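Local coordinates for CRISPR-associated endonuclease Cas9 (PDB 5X2H), which uses a guide RNA to recognise and cleave invading DNA as part of bacterial adaptive immunity, at residues A[21-24]-A[29-32]; A[113-118]-A[164-169]; A[366-371]-A[375-380]; A[694-699]-A[727-732]. One frame throughout, in Å; residues are numbered along the deposited sequence.

Interaction 1: residues A[21-24]-A[29-32]; sequences GWAF and ELKD
The six-membered end of the Trp22 indole meets the carboxylate of Asp32 edge-on: CH2 lies 3.5 Å from Asp32 CG, which sits near the ring plane, and the carboxylate is turned 79° against the indole. Trp22 reaches this place because its CG stands between the backbone N and the carbonyl carbon (chi1 59°), which carries the indole toward the neighbouring strand. Phe24 lies alongside the base of Lys31, its CD2 3.7 Å from Lys31 CB, before the end of the lysine leads away. In Ala23, the methyl CB touches Leu30 CD1 at 4.1 Å, beside Ala562 and Val563 of helix 557-566.

These residues belong to the hairpin of strands 19-26 and 29-37, at one margin of the RuvC sheet, whose fold is that of RNase H. Phe24 and Asp32 form an antiparallel hydrogen-bonded pair: Phe24 N gives to Asp32 O at 3.1 Å, while the return bond from Asp32 N is weak. Phe24 O also takes Lys31 N at 2.8 Å, so Lys31 and Asp32 together face Phe24 in a classic beta bulge. Asp32 OD2 is hydrogen-bonded to OH of Tyr476, a residue whose ring also meets that of Phe24. The aspartate therefore has a polar partner on helix 456-476, and its negative charge probably interacts favourably with the electropositive C-H edge of the indole.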
# COMPACT_ATOMS: atom_id res chain seq x y z
N GLY A 21 -12.08 21.39 6.73
CA GLY A 21 -12.80 22.57 7.18
C GLY A 21 -13.19 23.43 5.99
O GLY A 21 -12.40 23.63 5.07
N TRP A 22 -14.42 23.93 6.01
CA TRP A 22 -14.94 24.70 4.89
C TRP A 22 -15.78 25.86 5.40
O TRP A 22 -16.46 25.76 6.42
CB TRP A 22 -15.78 23.82 3.95
CG TRP A 22 -16.96 23.17 4.61
CD1 TRP A 22 -16.99 21.93 5.20
CD2 TRP A 22 -18.27 23.71 4.76
NE1 TRP A 22 -18.25 21.68 5.70
CE2 TRP A 22 -19.05 22.76 5.44
CE3 TRP A 22 -18.87 24.92 4.38
CZ2 TRP A 22 -20.39 22.97 5.75
CZ3 TRP A 22 -20.20 25.13 4.68
CH2 TRP A 22 -20.95 24.16 5.36
N ALA A 23 -15.71 26.97 4.66
CA ALA A 23 -16.48 28.17 4.96
C ALA A 23 -16.99 28.77 3.66
O ALA A 23 -16.35 28.65 2.61
CB ALA A 23 -15.64 29.20 5.72
N PHE A 24 -18.16 29.40 3.73
CA PHE A 24 -18.81 30.00 2.57
C PHE A 24 -19.13 31.46 2.89
O PHE A 24 -19.89 31.74 3.82
CB PHE A 24 -20.07 29.23 2.19
CG PHE A 24 -20.90 29.91 1.13
CD1 PHE A 24 -20.30 30.46 0.00
CD2 PHE A 24 -22.28 29.98 1.25
CE1 PHE A 24 -21.07 31.08 -0.98
CE2 PHE A 24 -23.04 30.59 0.28
CZ PHE A 24 -22.44 31.14 -0.84
N GLU A 29 -19.80 38.49 3.92
CA GLU A 29 -20.64 37.99 5.00
C GLU A 29 -20.51 36.48 5.09
O GLU A 29 -20.72 35.77 4.09
CB GLU A 29 -22.11 38.37 4.77
CG GLU A 29 -22.69 39.29 5.82
CD GLU A 29 -23.94 38.71 6.45
OE1 GLU A 29 -23.86 38.21 7.59
OE2 GLU A 29 -25.01 38.75 5.80
N LEU A 30 -20.17 35.98 6.28
CA LEU A 30 -20.06 34.55 6.49
C LEU A 30 -21.45 33.92 6.51
O LEU A 30 -22.31 34.33 7.30
CB LEU A 30 -19.32 34.26 7.79
CG LEU A 30 -18.98 32.79 8.04
CD1 LEU A 30 -18.16 32.22 6.89
CD2 LEU A 30 -18.24 32.62 9.36
N LYS A 31 -21.67 32.93 5.66
CA LYS A 31 -22.98 32.32 5.46
C LYS A 31 -23.11 30.92 6.03
O LYS A 31 -24.17 30.56 6.54
CB LYS A 31 -23.33 32.29 3.97
CG LYS A 31 -23.18 33.63 3.26
CD LYS A 31 -24.36 34.56 3.54
CE LYS A 31 -25.60 34.11 2.79
NZ LYS A 31 -26.69 35.12 2.86
N ASP A 32 -22.05 30.10 5.95
CA ASP A 32 -22.14 28.72 6.37
C ASP A 32 -20.77 28.23 6.82
O ASP A 32 -19.74 28.73 6.37
CB ASP A 32 -22.69 27.83 5.25
CG ASP A 32 -23.38 26.59 5.76
OD1 ASP A 32 -23.27 26.30 6.97
OD2 ASP A 32 -24.05 25.90 4.96

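Interaction 2: residues A[113-118]-A[164-169]; sequences RALNEL and NYQSVG
Leu115 reaches across to Gln166 and Ser167, joining the turn that follows helix 107-113 to the capped start of helix 168-175. Both elements belong to the helical part of the chain, away from the nuclease sites. The turn is drawn together by Arg113 O, which accepts from Asn116 N at 2.7 Å and from Glu117 N at 2.8 Å, so the chain curls over the end of the helix and Leu115 projects from the curl.

Along this side chain, CB comes first, passing Gln166 NE2 at 4.1 Å. Leu115 CG lies beside the backbone N and opposite the carbonyl carbon (chi1 -45°), and a chi2 of 175° then continues the chain, extended, to CD1. That methyl does most of the touching: it meets Gln166 CB at 4.0 Å and comes closer still to the serine hydroxyl. Gln166 runs the other way, so the two side chains lie antiparallel, the tip of each beside the base of its partner. Nothing polar is exchanged between the segments.

Two polar groups of segment 164-169 are taken up at the helix start. Gln166 N bonds to Glu170 OE1, and Glu170 also packs on Leu115. Ser167 is the N-cap: its OG is hydrogen-bonded to Glu170 N, in the first turn. Val168, next in the helix, packs on Phe205 and Glu209 of helix 203-219. The capping oxygen is thus flanked by a hydrocarbon group, with Ser167 OG 3.6 Å from Leu115 CD1.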
# COMPACT_ATOMS: atom_id res chain seq x y z
N ARG A 113 25.74 -38.06 5.75
CA ARG A 113 25.98 -39.40 5.22
C ARG A 113 26.10 -39.38 3.71
O ARG A 113 26.89 -40.15 3.13
CB ARG A 113 24.85 -40.34 5.63
CG ARG A 113 24.73 -40.62 7.11
CD ARG A 113 23.57 -41.58 7.33
NE ARG A 113 23.34 -41.88 8.74
CZ ARG A 113 22.33 -42.63 9.18
NH1 ARG A 113 21.47 -43.14 8.31
NH2 ARG A 113 22.19 -42.86 10.47
N ALA A 114 25.33 -38.51 3.04
CA ALA A 114 25.32 -38.47 1.59
C ALA A 114 26.69 -38.18 1.00
O ALA A 114 26.92 -38.48 -0.18
CB ALA A 114 24.31 -37.43 1.10
N LEU A 115 27.59 -37.59 1.78
CA LEU A 115 28.95 -37.34 1.32
C LEU A 115 29.86 -38.55 1.50
O LEU A 115 31.02 -38.50 1.06
CB LEU A 115 29.54 -36.15 2.07
CG LEU A 115 28.64 -34.92 2.22
CD1 LEU A 115 29.31 -33.86 3.08
CD2 LEU A 115 28.26 -34.35 0.86
N ASN A 116 29.38 -39.63 2.12
CA ASN A 116 30.25 -40.76 2.46
C ASN A 116 29.67 -42.13 2.14
O ASN A 116 30.46 -43.06 1.96
CB ASN A 116 30.61 -40.71 3.95
CG ASN A 116 31.18 -39.37 4.37
OD1 ASN A 116 32.36 -39.09 4.15
ND2 ASN A 116 30.34 -38.53 4.96
N GLU A 117 28.35 -42.30 2.06
CA GLU A 117 27.78 -43.62 1.83
C GLU A 117 26.51 -43.48 1.01
O GLU A 117 25.97 -42.39 0.84
CB GLU A 117 27.50 -44.35 3.15
CG GLU A 117 26.21 -43.89 3.83
CD GLU A 117 26.17 -44.26 5.30
OE1 GLU A 117 27.24 -44.26 5.94
OE2 GLU A 117 25.07 -44.56 5.81
N LEU A 118 26.03 -44.62 0.52
CA LEU A 118 24.80 -44.65 -0.25
C LEU A 118 23.60 -44.37 0.65
O LEU A 118 23.49 -44.92 1.75
CB LEU A 118 24.63 -46.00 -0.95
CG LEU A 118 23.31 -46.27 -1.66
CD1 LEU A 118 23.09 -45.29 -2.80
CD2 LEU A 118 23.25 -47.70 -2.17
N ASN A 164 35.69 -24.34 5.27
CA ASN A 164 36.31 -25.50 5.91
C ASN A 164 35.44 -26.75 5.84
O ASN A 164 35.75 -27.74 6.51
CB ASN A 164 36.63 -25.18 7.38
CG ASN A 164 37.85 -24.30 7.53
OD1 ASN A 164 38.23 -23.58 6.61
ND2 ASN A 164 38.49 -24.37 8.69
N TYR A 165 34.37 -26.73 5.05
CA TYR A 165 33.45 -27.85 4.98
C TYR A 165 33.10 -28.15 3.53
O TYR A 165 33.17 -27.28 2.66
CB TYR A 165 32.17 -27.58 5.78
CG TYR A 165 32.37 -27.61 7.27
CD1 TYR A 165 32.35 -28.81 7.97
CD2 TYR A 165 32.59 -26.44 7.99
CE1 TYR A 165 32.54 -28.85 9.34
CE2 TYR A 165 32.78 -26.46 9.36
CZ TYR A 165 32.75 -27.67 10.03
OH TYR A 165 32.94 -27.71 11.39
N GLN A 166 32.72 -29.40 3.28
CA GLN A 166 32.31 -29.80 1.94
C GLN A 166 30.99 -29.15 1.56
O GLN A 166 30.85 -28.61 0.45
CB GLN A 166 32.18 -31.32 1.86
CG GLN A 166 33.47 -32.09 2.06
CD GLN A 166 33.42 -33.45 1.40
OE1 GLN A 166 33.45 -33.56 0.18
NE2 GLN A 166 33.34 -34.50 2.21
N SER A 167 30.01 -29.17 2.46
CA SER A 167 28.66 -28.75 2.13
C SER A 167 28.06 -28.00 3.31
O SER A 167 28.56 -28.04 4.44
CB SER A 167 27.77 -29.95 1.77
OG SER A 167 27.47 -30.73 2.92
N VAL A 168 26.95 -27.31 3.03
CA VAL A 168 26.19 -26.65 4.09
C VAL A 168 25.67 -27.68 5.08
O VAL A 168 25.67 -27.45 6.30
CB VAL A 168 25.04 -25.82 3.48
CG1 VAL A 168 24.10 -25.33 4.56
CG2 VAL A 168 25.60 -24.66 2.67
N GLY A 169 25.23 -28.83 4.58
CA GLY A 169 24.71 -29.87 5.46
C GLY A 169 25.72 -30.32 6.50
O GLY A 169 25.41 -30.41 7.69

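Interaction 3: residues A[366-371]-A[375-380]; sequences TLIKDE and KKALAK. With nucleotides of chain C.
Glu371 O accepts the backbone N of Lys375 at 2.6 Å, an i to i+4 helical bond with an N-H...O angle of 156°. The donor is tilted 22° from the carbonyl plane, and Lys375 CG lies 3.2 Å from the same Glu371 O. Farther out, Glu371 OE1 and Lys375 NZ are 5.3 Å from each other, too far for a salt bridge, though their opposite charges may attract weakly. Lys375 NZ also forms a long, weak ion pair with Asp389 OD1.

The other touch is apolar. Ile368 CD1 meets Ala377 CB at 3.6 Å. The extended course of the isoleucine beyond CB (chi2 175°) sends that methyl to the helix surface, where Lys373 and Leu374 also pack against its side chain.

Between Ile368 and Glu371, Lys369 reaches the DNA. Its hydrogen bond from Lys369 NZ to DG16 OP1 of chain C measures 3.0 Å. A weak second one goes to O5' of the same nucleotide. Phe396 O also bonds this ammonium group, helping to fix its position at the phosphate, and Thr366 packs on a phosphate of the bound DNA. Asp370 makes weak bonds through OD1 to Ile372 N and Lys373 N. Here two consecutive helices, 355-367 and 371-379, are joined by a short turn that presents a lysine to the DNA backbone, the second helix being N-capped by Asp370.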
# COMPACT_ATOMS: atom_id res chain seq x y z
N THR A 366 13.85 -2.72 -21.16
CA THR A 366 13.44 -1.98 -19.98
C THR A 366 12.29 -2.67 -19.26
O THR A 366 12.24 -2.70 -18.02
CB THR A 366 13.05 -0.55 -20.36
OG1 THR A 366 14.17 0.11 -20.96
CG2 THR A 366 12.60 0.24 -19.13
N LEU A 367 11.35 -3.25 -20.01
CA LEU A 367 10.12 -3.78 -19.44
C LEU A 367 10.17 -5.27 -19.15
O LEU A 367 9.71 -5.71 -18.09
CB LEU A 367 8.94 -3.48 -20.37
CG LEU A 367 8.60 -2.00 -20.57
CD1 LEU A 367 7.47 -1.85 -21.58
CD2 LEU A 367 8.23 -1.35 -19.25
N ILE A 368 10.71 -6.08 -20.06
CA ILE A 368 10.66 -7.54 -19.94
C ILE A 368 11.88 -7.96 -19.11
O ILE A 368 12.96 -8.22 -19.64
CB ILE A 368 10.61 -8.23 -21.30
CG1 ILE A 368 9.47 -7.64 -22.14
CG2 ILE A 368 10.42 -9.73 -21.12
CD1 ILE A 368 9.43 -8.18 -23.56
N LYS A 369 11.68 -8.07 -17.80
CA LYS A 369 12.74 -8.50 -16.90
C LYS A 369 12.96 -10.01 -16.94
O LYS A 369 14.02 -10.48 -16.52
CB LYS A 369 12.43 -8.07 -15.47
CG LYS A 369 12.22 -6.57 -15.31
CD LYS A 369 13.49 -5.79 -15.65
CE LYS A 369 13.30 -4.30 -15.40
NZ LYS A 369 14.56 -3.53 -15.59
N ASP A 370 11.98 -10.77 -17.43
CA ASP A 370 12.14 -12.21 -17.62
C ASP A 370 12.99 -12.44 -18.86
O ASP A 370 12.57 -12.14 -19.98
CB ASP A 370 10.77 -12.88 -17.74
CG ASP A 370 10.84 -14.40 -17.63
OD1 ASP A 370 11.75 -15.01 -18.24
OD2 ASP A 370 9.99 -14.98 -16.93
N GLU A 371 14.20 -12.98 -18.66
CA GLU A 371 15.16 -13.07 -19.75
C GLU A 371 14.67 -13.98 -20.87
O GLU A 371 14.88 -13.68 -22.05
CB GLU A 371 16.51 -13.55 -19.22
CG GLU A 371 17.02 -12.73 -18.04
CD GLU A 371 18.54 -12.65 -18.00
OE1 GLU A 371 19.20 -13.47 -18.66
OE2 GLU A 371 19.05 -11.75 -17.30
N LYS A 375 14.28 -12.94 -24.47
CA LYS A 375 14.87 -13.62 -25.63
C LYS A 375 13.85 -13.80 -26.74
O LYS A 375 14.14 -13.54 -27.91
CB LYS A 375 15.45 -14.97 -25.22
CG LYS A 375 16.70 -14.91 -24.35
CD LYS A 375 17.13 -16.31 -23.93
CE LYS A 375 18.27 -16.28 -22.92
NZ LYS A 375 19.51 -15.71 -23.50
N LYS A 376 12.64 -14.25 -26.38
CA LYS A 376 11.60 -14.45 -27.38
C LYS A 376 11.18 -13.13 -28.02
O LYS A 376 10.90 -13.08 -29.22
CB LYS A 376 10.39 -15.15 -26.75
N ALA A 377 11.12 -12.05 -27.23
CA ALA A 377 10.72 -10.77 -27.78
C ALA A 377 11.78 -10.22 -28.73
O ALA A 377 11.45 -9.68 -29.80
CB ALA A 377 10.44 -9.77 -26.66
N LEU A 378 13.06 -10.34 -28.36
CA LEU A 378 14.13 -9.89 -29.24
C LEU A 378 14.19 -10.72 -30.52
O LEU A 378 14.55 -10.20 -31.58
CB LEU A 378 15.48 -9.96 -28.50
CG LEU A 378 15.68 -9.12 -27.23
CD1 LEU A 378 16.90 -9.60 -26.44
CD2 LEU A 378 15.83 -7.64 -27.55
N ALA A 379 13.80 -12.00 -30.44
CA ALA A 379 13.91 -12.90 -31.59
C ALA A 379 13.03 -12.48 -32.76
O ALA A 379 13.37 -12.77 -33.91
CB ALA A 379 13.57 -14.33 -31.16
N LYS A 380 11.93 -11.77 -32.49
CA LYS A 380 11.10 -11.22 -33.55
C LYS A 380 11.80 -10.15 -34.38
O LYS A 380 11.21 -9.64 -35.34
CB LYS A 380 9.80 -10.65 -32.96
P DG C 16 15.66 -2.88 -12.03
OP1 DG C 16 16.38 -3.18 -13.29
OP2 DG C 16 16.04 -1.68 -11.24
O5' DG C 16 14.10 -2.77 -12.36
C5' DG C 16 13.45 -1.51 -12.27
C4' DG C 16 11.95 -1.67 -12.33
O4' DG C 16 11.49 -2.37 -11.14
C3' DG C 16 11.18 -0.37 -12.33
O3' DG C 16 11.05 0.10 -13.67
C2' DG C 16 9.83 -0.79 -11.76
C1' DG C 16 10.23 -1.86 -10.74
N9 DG C 16 10.35 -1.36 -9.37
C8 DG C 16 11.49 -1.30 -8.60
N7 DG C 16 11.29 -0.83 -7.41
C5 DG C 16 9.92 -0.55 -7.37
C6 DG C 16 9.13 -0.01 -6.33
O6 DG C 16 9.49 0.34 -5.20
N1 DG C 16 7.79 0.10 -6.70
C2 DG C 16 7.29 -0.25 -7.94
N2 DG C 16 5.97 -0.06 -8.12
N3 DG C 16 8.03 -0.76 -8.92
C4 DG C 16 9.33 -0.88 -8.57

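Interaction 4: residues A[694-699]-A[727-732]; sequences KFYAVP and ILMDEN
Ile727 opens the contact by laying its CD1 methyl against the Tyr696 ring, 3.8 Å from Tyr696 CE2. The segments join strand 695-700, at the margin of a three-stranded antiparallel sheet, to the small two-stranded antiparallel sheet of 713-714 and 727-728. They pack through side chains alone, with no hydrogen bond between them. The isoleucine and tyrosine side chains cross at a slant, and the methyl meets the ring obliquely. Ile727 is extended at its end (chi2 163°), which brings CD1 to the CD2-CE2 side of the ring. Its backbone pairs with Ala714, and Tyr696 packs on that same residue.

Beyond Leu728, Met729 turns back toward strand 695-700 at the centre of an inverse gamma turn. Its side chain bends twice, at chi2 (-71°) and again at chi3, which puts CG near Val698 and SD near Tyr696. Met729 CG comes 4.0 Å from Val698 CG2, the two side chains passing in opposite senses, while Met729 SD is 4.2 Å from Tyr696 CB. Phe687 of the adjacent strand and Ala714 also touch the methionine, leaving it bedded among apolar groups. Its carbonyl oxygen takes a hydrogen bond from Asn712 ND2, and the ring of Tyr696 meets that of Tyr733 edge-to-face.

Next comes Asp730, whose carboxylate curls the chain into an Asx turn leading toward strand 733-740. Asn732 N donates to Asp730 OD1 at 3.1 Å, approaching from above the carboxylate plane.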
# COMPACT_ATOMS: atom_id res chain seq x y z
N LYS A 694 -37.66 -3.46 24.85
CA LYS A 694 -36.24 -3.52 25.17
C LYS A 694 -35.43 -3.80 23.91
O LYS A 694 -35.88 -4.47 22.98
CB LYS A 694 -35.97 -4.60 26.22
CG LYS A 694 -36.64 -4.31 27.56
CD LYS A 694 -36.33 -5.39 28.58
CE LYS A 694 -36.91 -5.06 29.94
NZ LYS A 694 -36.62 -6.13 30.95
N PHE A 695 -34.21 -3.26 23.88
CA PHE A 695 -33.36 -3.34 22.70
C PHE A 695 -32.36 -4.49 22.83
O PHE A 695 -31.96 -4.87 23.93
CB PHE A 695 -32.62 -2.02 22.47
CG PHE A 695 -33.53 -0.89 22.10
CD1 PHE A 695 -33.93 -0.69 20.79
CD2 PHE A 695 -34.01 -0.03 23.08
CE1 PHE A 695 -34.78 0.35 20.46
CE2 PHE A 695 -34.86 1.02 22.75
CZ PHE A 695 -35.25 1.20 21.44
N TYR A 696 -31.98 -5.04 21.68
CA TYR A 696 -31.08 -6.18 21.60
C TYR A 696 -30.17 -6.00 20.39
O TYR A 696 -30.56 -5.42 19.38
CB TYR A 696 -31.87 -7.49 21.51
CG TYR A 696 -32.74 -7.75 22.71
CD1 TYR A 696 -34.06 -7.30 22.75
CD2 TYR A 696 -32.25 -8.41 23.83
CE1 TYR A 696 -34.86 -7.52 23.86
CE2 TYR A 696 -33.05 -8.63 24.95
CZ TYR A 696 -34.35 -8.19 24.96
OH TYR A 696 -35.15 -8.41 26.06
N ALA A 697 -28.93 -6.50 20.52
CA ALA A 697 -27.90 -6.24 19.53
C ALA A 697 -27.27 -7.54 19.05
O ALA A 697 -26.94 -8.42 19.85
CB ALA A 697 -26.80 -5.33 20.09
N VAL A 698 -27.10 -7.65 17.73
CA VAL A 698 -26.45 -8.78 17.09
C VAL A 698 -25.11 -8.27 16.53
O VAL A 698 -25.10 -7.45 15.60
CB VAL A 698 -27.31 -9.38 15.98
CG1 VAL A 698 -26.57 -10.51 15.27
CG2 VAL A 698 -28.63 -9.89 16.55
N PRO A 699 -23.98 -8.71 17.07
CA PRO A 699 -22.69 -8.24 16.55
C PRO A 699 -22.31 -8.99 15.28
O PRO A 699 -22.52 -10.20 15.17
CB PRO A 699 -21.72 -8.55 17.70
CG PRO A 699 -22.32 -9.76 18.36
CD PRO A 699 -23.82 -9.67 18.18
N ILE A 727 -29.80 -14.87 22.37
CA ILE A 727 -31.25 -14.77 22.18
C ILE A 727 -31.56 -14.78 20.69
O ILE A 727 -31.13 -13.89 19.95
CB ILE A 727 -31.81 -13.52 22.86
CG1 ILE A 727 -31.45 -13.53 24.35
CG2 ILE A 727 -33.32 -13.45 22.66
CD1 ILE A 727 -31.60 -12.19 25.02
N LEU A 728 -32.32 -15.78 20.25
CA LEU A 728 -32.73 -15.87 18.86
C LEU A 728 -33.69 -14.75 18.52
O LEU A 728 -34.69 -14.53 19.21
CB LEU A 728 -33.39 -17.23 18.59
CG LEU A 728 -33.78 -17.47 17.13
CD1 LEU A 728 -32.55 -17.40 16.24
CD2 LEU A 728 -34.48 -18.82 16.98
N MET A 729 -33.40 -14.02 17.43
CA MET A 729 -34.24 -12.92 16.99
C MET A 729 -35.34 -13.47 16.09
O MET A 729 -35.25 -13.46 14.86
CB MET A 729 -33.40 -11.86 16.28
CG MET A 729 -32.36 -11.18 17.16
SD MET A 729 -33.05 -10.07 18.42
CE MET A 729 -33.25 -11.16 19.83
N ASP A 730 -36.40 -13.96 16.72
CA ASP A 730 -37.52 -14.57 16.02
C ASP A 730 -38.63 -13.53 15.83
O ASP A 730 -38.38 -12.32 15.87
CB ASP A 730 -37.98 -15.81 16.79
CG ASP A 730 -38.30 -15.52 18.25
OD1 ASP A 730 -38.51 -14.34 18.60
OD2 ASP A 730 -38.34 -16.48 19.05
N GLU A 731 -39.86 -14.00 15.62
CA GLU A 731 -40.98 -13.11 15.33
C GLU A 731 -41.34 -12.19 16.49
O GLU A 731 -42.15 -11.28 16.30
CB GLU A 731 -42.21 -13.93 14.93
N ASN A 732 -40.76 -12.39 17.67
CA ASN A 732 -40.99 -11.50 18.80
C ASN A 732 -40.16 -10.23 18.74
O ASN A 732 -40.44 -9.29 19.49
CB ASN A 732 -40.69 -12.24 20.11
CG ASN A 732 -41.68 -13.36 20.39
OD1 ASN A 732 -42.89 -13.18 20.25
ND2 ASN A 732 -41.16 -14.52 20.77

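In the fold
Interaction 1 alone pairs two strands of one sheet, and it combines backbone bonds with an aromatic-carboxylate contact close to the predicted RuvC metal site. Interaction 4 also involves strands, not paired with each other, and relies on apolar side chains; both contacts are partly buried. Interactions 2 and 3 both lie beside the N-capped start of a helix. Interaction 2 is buried and without cross-bonds, whereas interaction 3 lies at the surface, keeps one helical backbone bond and includes a lysine bound to a phosphate of the DNA, chain C. No two contacts share an element or touch: even interactions 2 and 3 have centres about 40 Å apart, and interactions 1 and 2 lie on opposite sides of the chain's centre.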